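PDB 1M72: caspase-1 from Spodoptera frugiperda, which is a cysteine protease that probably acts in the caspase activation cascade carrying out apoptosis, cleaving p35 and the nuclear immunophilin FKBP46. Local coordinates for residues His179-Pro190 with Gln251-Thr260; Trp203-Glu211 with Phe227-Ser238. All coordinates share one frame; numbering follows the deposited sequence.

Contact 1: His179-Pro190 with Gln251-Thr260. With EDO (1,2-ethanediol), chain J.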
# COMPACT_ATOMS: atom_id res chain seq x y z
N HIS C 179 -14.72 -0.48 3.28
CA HIS C 179 -13.27 -0.46 3.50
C HIS C 179 -12.52 0.46 2.55
O HIS C 179 -11.27 0.49 2.58
CB HIS C 179 -12.68 -1.83 3.32
CG HIS C 179 -12.95 -2.73 4.46
ND1 HIS C 179 -12.17 -2.74 5.60
CD2 HIS C 179 -13.99 -3.57 4.70
CE1 HIS C 179 -12.72 -3.55 6.49
NE2 HIS C 179 -13.83 -4.07 5.97
N ALA C 180 -13.25 1.17 1.70
CA ALA C 180 -12.59 2.07 0.76
C ALA C 180 -12.17 3.32 1.48
O ALA C 180 -12.70 3.65 2.53
CB ALA C 180 -13.54 2.48 -0.39
N ASP C 181 -11.21 4.00 0.89
CA ASP C 181 -10.76 5.31 1.35
C ASP C 181 -9.87 5.42 2.55
O ASP C 181 -9.87 6.45 3.26
CB ASP C 181 -11.97 6.24 1.46
CG ASP C 181 -12.75 6.28 0.16
OD1 ASP C 181 -12.09 6.23 -0.91
OD2 ASP C 181 -14.00 6.32 0.19
N PHE C 182 -9.07 4.39 2.71
CA PHE C 182 -8.09 4.36 3.79
C PHE C 182 -6.72 4.47 3.13
O PHE C 182 -6.49 3.93 2.03
CB PHE C 182 -8.16 3.03 4.59
CG PHE C 182 -9.32 2.95 5.55
CD1 PHE C 182 -9.13 3.19 6.93
CD2 PHE C 182 -10.62 2.66 5.08
CE1 PHE C 182 -10.22 3.15 7.84
CE2 PHE C 182 -11.71 2.61 5.98
CZ PHE C 182 -11.51 2.86 7.37
N LEU C 183 -5.84 5.19 3.81
CA LEU C 183 -4.47 5.32 3.41
C LEU C 183 -3.71 4.96 4.68
O LEU C 183 -3.88 5.61 5.72
CB LEU C 183 -4.13 6.74 3.01
CG LEU C 183 -2.64 6.96 2.66
CD1 LEU C 183 -2.27 6.08 1.52
CD2 LEU C 183 -2.42 8.44 2.32
N ILE C 184 -2.86 3.95 4.59
CA ILE C 184 -2.13 3.51 5.76
C ILE C 184 -0.66 3.46 5.43
O ILE C 184 -0.18 2.55 4.69
CB ILE C 184 -2.63 2.09 6.26
CG1 ILE C 184 -4.11 2.15 6.62
CG2 ILE C 184 -1.80 1.65 7.51
CD1 ILE C 184 -4.74 0.77 6.98
N ALA C 185 0.03 4.44 6.02
CA ALA C 185 1.46 4.60 5.83
C ALA C 185 2.35 4.17 7.00
O ALA C 185 2.34 4.78 8.07
CB ALA C 185 1.77 6.01 5.47
N PHE C 186 3.12 3.11 6.75
CA PHE C 186 4.08 2.60 7.73
C PHE C 186 5.47 3.10 7.34
O PHE C 186 5.84 3.16 6.16
CB PHE C 186 4.08 1.06 7.78
CG PHE C 186 3.12 0.46 8.82
CD1 PHE C 186 1.79 0.17 8.50
CD2 PHE C 186 3.59 0.11 10.10
CE1 PHE C 186 0.94 -0.47 9.42
CE2 PHE C 186 2.74 -0.52 11.04
CZ PHE C 186 1.43 -0.81 10.70
N SER C 187 6.22 3.51 8.35
CA SER C 187 7.59 3.99 8.21
C SER C 187 8.48 2.95 7.57
O SER C 187 9.50 3.27 6.99
CB SER C 187 8.17 4.31 9.60
OG SER C 187 8.19 3.15 10.45
N THR C 188 8.08 1.70 7.67
CA THR C 188 8.91 0.62 7.15
C THR C 188 8.07 -0.55 6.63
O THR C 188 6.84 -0.65 6.84
CB THR C 188 9.90 0.13 8.27
OG1 THR C 188 10.95 -0.63 7.69
CG2 THR C 188 9.16 -0.77 9.31
N VAL C 189 8.78 -1.43 5.94
CA VAL C 189 8.23 -2.63 5.32
C VAL C 189 7.92 -3.71 6.38
O VAL C 189 8.58 -3.79 7.42
CB VAL C 189 9.29 -3.13 4.28
CG1 VAL C 189 9.14 -4.58 4.00
CG2 VAL C 189 9.15 -2.35 3.00
N PRO C 190 6.89 -4.56 6.14
CA PRO C 190 6.65 -5.57 7.18
C PRO C 190 7.88 -6.44 7.44
O PRO C 190 8.57 -6.87 6.51
CB PRO C 190 5.48 -6.37 6.61
CG PRO C 190 4.73 -5.30 5.74
CD PRO C 190 5.90 -4.63 5.06
N GLN C 251 16.43 1.99 4.73
CA GLN C 251 15.02 1.85 5.04
C GLN C 251 14.16 2.49 4.00
O GLN C 251 14.53 3.54 3.43
CB GLN C 251 14.73 2.53 6.38
CG GLN C 251 13.27 2.55 6.80
CD GLN C 251 13.05 3.28 8.12
OE1 GLN C 251 13.90 3.23 9.02
NE2 GLN C 251 11.90 3.96 8.25
N VAL C 252 13.03 1.84 3.71
CA VAL C 252 12.03 2.40 2.81
C VAL C 252 10.64 2.23 3.45
O VAL C 252 10.34 1.21 4.06
CB VAL C 252 12.06 1.77 1.37
CG1 VAL C 252 11.59 0.27 1.37
CG2 VAL C 252 11.16 2.61 0.45
N PRO C 253 9.78 3.27 3.35
CA PRO C 253 8.42 3.20 3.94
C PRO C 253 7.54 2.24 3.11
O PRO C 253 7.93 1.83 2.00
CB PRO C 253 7.89 4.64 3.84
CG PRO C 253 9.16 5.50 3.62
CD PRO C 253 10.04 4.59 2.75
N CYS C 254 6.37 1.92 3.66
CA CYS C 254 5.38 1.02 3.04
C CYS C 254 4.02 1.77 3.08
O CYS C 254 3.43 2.01 4.14
CB CYS C 254 5.33 -0.30 3.83
SG CYS C 254 4.35 -1.59 2.99
N ILE C 255 3.55 2.16 1.91
CA ILE C 255 2.35 2.95 1.77
C ILE C 255 1.25 2.06 1.28
O ILE C 255 1.35 1.55 0.15
CB ILE C 255 2.54 4.06 0.69
CG1 ILE C 255 3.86 4.81 0.91
CG2 ILE C 255 1.41 5.02 0.74
CD1 ILE C 255 4.00 5.34 2.36
N THR C 256 0.20 1.91 2.08
CA THR C 256 -0.93 1.06 1.71
C THR C 256 -2.13 1.94 1.43
O THR C 256 -2.59 2.69 2.29
CB THR C 256 -1.27 0.02 2.82
OG1 THR C 256 -0.10 -0.78 3.10
CG2 THR C 256 -2.41 -0.92 2.38
N SER C 257 -2.64 1.85 0.21
CA SER C 257 -3.74 2.69 -0.17
C SER C 257 -4.95 1.96 -0.71
O SER C 257 -4.83 1.05 -1.56
CB SER C 257 -3.26 3.75 -1.19
OG SER C 257 -4.30 4.36 -1.94
N MET C 258 -6.11 2.38 -0.17
CA MET C 258 -7.44 1.94 -0.57
C MET C 258 -8.16 3.20 -1.12
O MET C 258 -9.37 3.18 -1.31
CB MET C 258 -8.26 1.41 0.61
CG MET C 258 -8.02 -0.04 0.96
SD MET C 258 -6.39 -0.43 1.58
CE MET C 258 -6.29 0.38 3.07
N LEU C 259 -7.42 4.29 -1.34
CA LEU C 259 -8.01 5.54 -1.84
C LEU C 259 -8.66 5.38 -3.20
O LEU C 259 -8.07 4.85 -4.14
CB LEU C 259 -6.95 6.65 -1.91
CG LEU C 259 -6.34 7.00 -0.55
CD1 LEU C 259 -5.47 8.20 -0.74
CD2 LEU C 259 -7.43 7.30 0.57
N THR C 260 -9.91 5.82 -3.30
CA THR C 260 -10.65 5.71 -4.56
C THR C 260 -10.62 7.04 -5.37
O THR C 260 -11.15 7.13 -6.49
CB THR C 260 -12.10 5.31 -4.27
OG1 THR C 260 -12.68 6.31 -3.43
CG2 THR C 260 -12.16 3.95 -3.53
C1 EDO J . 13.27 -1.06 5.52
O1 EDO J . 11.86 -0.82 5.31
C2 EDO J . 13.88 -1.39 4.19
O2 EDO J . 13.43 -2.67 3.83
O HOH W 1 -15.49 6.58 -2.11
O HOH W 2 1.54 -0.04 4.85
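Ile184 and Thr256 face each other as a hydrogen-bonded pair of an antiparallel ladder, their backbones joined both ways: Ile184 N to Thr256 O at 2.6 Å and Thr256 N to Ile184 O at 2.7 Å. Phe186 and Cys254 repeat the pattern; past the end of strand 254-257 Met258 N still binds Phe182 O, and Asp181 N, just before strand 182-186, binds Met258 O. One water spans Ile184 O, Cys254 O and Thr256 OG1.

Side-chain polar bonds hold both ends. Asp181 OD1 accepts from Thr260 OG1 at 2.6 Å on its syn lone pair and from Thr260 N, with Tyr25 OH as a further partner. At the opposite end the extended Gln251 chain carries NE2 to 2.8 Å from Ser187 O, approaching from above the carbonyl plane, while its OE1 is taken by Trp195 N. O1 of a 1,2-ethanediol, probably from the crystallisation liquor, accepts from Val189 N and donates to Val252 O.

Apolar contacts fill both faces. Met258, bent at chi2 and chi3 (both 66°), folds its CE back to 3.6 Å from Phe182 CB. On the other face Leu183 CD1 meets Ile255 CG2 and Ala185 CB meets Ile255 CD1.

In the caspase sheet, strand 182-186 pairs in parallel with strand 143-148 on its other side, helices 203-215 and 221-235 cover the Leu183 and Ala185 face, and residues 255-257 pair antiparallel with a strand of the second subunit, extending the sheet across the interface.

Contact 2: Trp203-Glu211 with Phe227-Ser238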
# COMPACT_ATOMS: atom_id res chain seq x y z
N TRP C 203 13.34 8.92 10.79
CA TRP C 203 13.61 9.18 9.39
C TRP C 203 12.28 9.46 8.70
O TRP C 203 12.12 10.49 8.03
CB TRP C 203 14.30 7.98 8.72
CG TRP C 203 15.70 7.69 9.24
CD1 TRP C 203 16.37 8.36 10.21
CD2 TRP C 203 16.57 6.63 8.80
NE1 TRP C 203 17.61 7.79 10.41
CE2 TRP C 203 17.76 6.73 9.55
CE3 TRP C 203 16.46 5.62 7.83
CZ2 TRP C 203 18.85 5.85 9.37
CZ3 TRP C 203 17.54 4.74 7.64
CH2 TRP C 203 18.71 4.86 8.41
N PHE C 204 11.32 8.56 8.88
CA PHE C 204 10.00 8.69 8.27
C PHE C 204 9.34 10.05 8.59
O PHE C 204 8.93 10.76 7.68
CB PHE C 204 9.11 7.52 8.73
CG PHE C 204 7.73 7.52 8.13
CD1 PHE C 204 7.55 7.61 6.74
CD2 PHE C 204 6.60 7.38 8.95
CE1 PHE C 204 6.26 7.56 6.18
CE2 PHE C 204 5.30 7.32 8.40
CZ PHE C 204 5.13 7.41 7.01
N MET C 205 9.24 10.40 9.87
CA MET C 205 8.64 11.66 10.26
C MET C 205 9.46 12.89 9.79
O MET C 205 8.87 13.92 9.46
CB MET C 205 8.41 11.69 11.77
CG MET C 205 7.28 10.81 12.20
SD MET C 205 5.63 11.40 11.60
CE MET C 205 4.74 9.93 11.57
N GLN C 206 10.78 12.79 9.73
CA GLN C 206 11.56 13.93 9.23
C GLN C 206 11.20 14.17 7.77
O GLN C 206 10.99 15.31 7.31
CB GLN C 206 13.07 13.66 9.28
CG GLN C 206 13.71 13.68 10.64
CD GLN C 206 15.20 13.35 10.55
OE1 GLN C 206 15.95 14.06 9.90
NE2 GLN C 206 15.61 12.25 11.20
N ALA C 207 11.17 13.08 7.01
CA ALA C 207 10.86 13.19 5.60
C ALA C 207 9.39 13.56 5.38
O ALA C 207 9.07 14.37 4.52
CB ALA C 207 11.23 11.87 4.86
N LEU C 208 8.48 12.97 6.14
CA LEU C 208 7.07 13.27 5.98
C LEU C 208 6.78 14.78 6.22
O LEU C 208 6.15 15.43 5.40
CB LEU C 208 6.25 12.42 6.95
CG LEU C 208 4.73 12.69 6.94
CD1 LEU C 208 4.15 12.40 5.53
CD2 LEU C 208 4.00 11.87 8.04
N CYS C 209 7.28 15.32 7.34
CA CYS C 209 7.08 16.71 7.70
C CYS C 209 7.71 17.68 6.70
O CYS C 209 7.09 18.72 6.36
CB CYS C 209 7.61 16.96 9.12
SG CYS C 209 6.56 16.16 10.37
N GLU C 210 8.89 17.33 6.20
CA GLU C 210 9.55 18.16 5.20
C GLU C 210 8.75 18.21 3.89
O GLU C 210 8.57 19.28 3.30
CB GLU C 210 10.99 17.67 4.92
CG GLU C 210 11.74 18.52 3.88
CD GLU C 210 13.26 18.21 3.80
OE1 GLU C 210 13.64 17.05 3.49
OE2 GLU C 210 14.08 19.13 4.03
N GLU C 211 8.25 17.07 3.42
CA GLU C 211 7.49 17.06 2.17
C GLU C 211 6.14 17.78 2.32
O GLU C 211 5.67 18.44 1.38
CB GLU C 211 7.26 15.62 1.72
CG GLU C 211 7.20 15.44 0.24
CD GLU C 211 8.39 16.08 -0.49
OE1 GLU C 211 9.55 15.68 -0.23
OE2 GLU C 211 8.15 16.97 -1.32
N PHE C 227 7.52 10.75 -2.83
CA PHE C 227 8.73 11.48 -2.56
C PHE C 227 9.17 11.36 -1.10
O PHE C 227 10.36 11.51 -0.78
CB PHE C 227 8.57 12.94 -3.03
CG PHE C 227 8.41 13.07 -4.54
CD1 PHE C 227 7.40 13.88 -5.08
CD2 PHE C 227 9.18 12.26 -5.40
CE1 PHE C 227 7.16 13.85 -6.44
CE2 PHE C 227 8.95 12.22 -6.79
CZ PHE C 227 7.93 13.02 -7.31
N VAL C 228 8.24 11.09 -0.20
CA VAL C 228 8.63 10.88 1.17
C VAL C 228 9.50 9.57 1.17
O VAL C 228 10.52 9.50 1.87
CB VAL C 228 7.39 10.72 2.12
CG1 VAL C 228 7.84 10.25 3.51
CG2 VAL C 228 6.64 12.05 2.28
N CYS C 229 9.11 8.57 0.37
CA CYS C 229 9.83 7.29 0.29
C CYS C 229 11.23 7.47 -0.30
O CYS C 229 12.22 6.84 0.13
CB CYS C 229 9.05 6.26 -0.56
SG CYS C 229 7.55 5.60 0.26
N GLN C 230 11.31 8.35 -1.28
CA GLN C 230 12.57 8.66 -1.92
C GLN C 230 13.51 9.29 -0.92
O GLN C 230 14.67 8.91 -0.78
CB GLN C 230 12.33 9.60 -3.11
CG GLN C 230 13.57 9.78 -3.93
CD GLN C 230 13.39 10.70 -5.13
OE1 GLN C 230 12.59 10.42 -6.08
NE2 GLN C 230 14.14 11.80 -5.11
N LYS C 231 13.00 10.26 -0.20
CA LYS C 231 13.82 10.93 0.78
C LYS C 231 14.35 9.89 1.80
O LYS C 231 15.58 9.81 2.03
CB LYS C 231 12.99 12.02 1.44
CG LYS C 231 13.75 13.01 2.26
CD LYS C 231 14.03 14.30 1.48
CE LYS C 231 12.73 14.93 0.94
NZ LYS C 231 11.69 15.00 2.00
N VAL C 232 13.44 9.12 2.41
CA VAL C 232 13.84 8.10 3.39
C VAL C 232 14.83 7.10 2.78
O VAL C 232 15.80 6.71 3.41
CB VAL C 232 12.60 7.27 3.94
CG1 VAL C 232 13.09 6.06 4.78
CG2 VAL C 232 11.65 8.19 4.79
N ALA C 233 14.60 6.71 1.53
CA ALA C 233 15.44 5.72 0.86
C ALA C 233 16.80 6.19 0.49
O ALA C 233 17.73 5.37 0.45
CB ALA C 233 14.74 5.18 -0.45
N LEU C 234 16.90 7.48 0.13
CA LEU C 234 18.19 8.05 -0.30
C LEU C 234 18.99 8.86 0.69
O LEU C 234 20.20 8.68 0.78
CB LEU C 234 18.00 8.92 -1.54
CG LEU C 234 17.31 8.29 -2.75
CD1 LEU C 234 17.18 9.35 -3.83
CD2 LEU C 234 18.08 7.10 -3.25
N ASP C 235 18.34 9.74 1.44
CA ASP C 235 19.05 10.61 2.36
C ASP C 235 19.35 10.10 3.77
O ASP C 235 19.85 10.84 4.61
CB ASP C 235 18.30 11.93 2.46
CG ASP C 235 17.99 12.54 1.09
OD1 ASP C 235 18.72 12.27 0.11
OD2 ASP C 235 17.00 13.31 1.02
N PHE C 236 19.02 8.85 4.04
CA PHE C 236 19.28 8.33 5.36
C PHE C 236 20.00 7.02 5.24
O PHE C 236 19.77 6.24 4.31
CB PHE C 236 17.97 8.09 6.13
CG PHE C 236 17.24 9.36 6.47
CD1 PHE C 236 17.50 10.02 7.67
CD2 PHE C 236 16.31 9.88 5.60
CE1 PHE C 236 16.83 11.19 7.99
CE2 PHE C 236 15.63 11.05 5.91
CZ PHE C 236 15.88 11.71 7.10
N GLU C 237 20.90 6.83 6.19
CA GLU C 237 21.66 5.63 6.32
C GLU C 237 22.08 5.59 7.79
O GLU C 237 22.51 6.61 8.36
CB GLU C 237 22.85 5.62 5.40
CG GLU C 237 23.53 4.28 5.41
CD GLU C 237 24.76 4.31 4.56
OE1 GLU C 237 24.79 3.67 3.48
OE2 GLU C 237 25.70 5.02 4.98
N SER C 238 21.93 4.44 8.41
CA SER C 238 22.25 4.35 9.82
C SER C 238 23.74 4.48 10.09
O SER C 238 24.60 4.13 9.25
CB SER C 238 21.74 3.02 10.42
OG SER C 238 22.53 1.91 9.99
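Trp203 and Phe236 interlock through two reciprocal CH-pi contacts around an offset stack, where the start of helix 203-215 of the caspase fold meets the residues that follow helix 221-235. The Phe236 ring and the five-membered ring of Trp203 lie with planes 24° apart; Phe236 CB sits 3.4 Å from the centroid of the indole six-membered ring, and Trp203 CB 3.9 Å from that of the Phe236 ring, each over the face. The indole edge reaches Ser238 N, and the Gln206 amide stands almost upright to the Phe236 ring (87°), with OE1 at the ring edge and NE2 bound to Gly201 O. Trp195 also stacks on Trp203.

Between the helices, where the axes of 203-211 and 227-235 pass 8.8 Å apart, Val228 is a knob among Phe204, Ala207, Leu208 and Glu211. Ala207 CB packs against Val232 CG2 at 3.7 Å. Phe204 and Leu208 also reach strand 143-148, tying the pair to the sheet.

At the far end the aliphatic part of Lys231 lies against Ala207, then bends at chi2, chi3 and chi4 to bring its ammonium between two carboxylates. Lys231 NZ forms a salt-bridge network: a weak bond to Glu210 OE1 and one to Glu211 OE1 at 3.2 Å, on the anti side and 24° out of the carboxylate plane.

From the N terminus, the chain lays down strands 31-39 to 143-148 before it reaches residues 179-190, the first half of contact 1, and then forms helix 203-215. It turns into helix 221-235, and contact 2 closes this short loop, with 15 residues between its segments. Only afterwards do residues 251-260 return to complete contact 1, so the smaller closure falls wholly within the larger one. The helix pair thus connects the last two strands of the sheet and packs back onto them: Ser187 CB lies 3.5 Å from Phe204 CB, Pro253 CD 3.7 Å from Cys229 CA, and Gln251 touches both Trp203 and Val232. Both contacts also reach the second subunit.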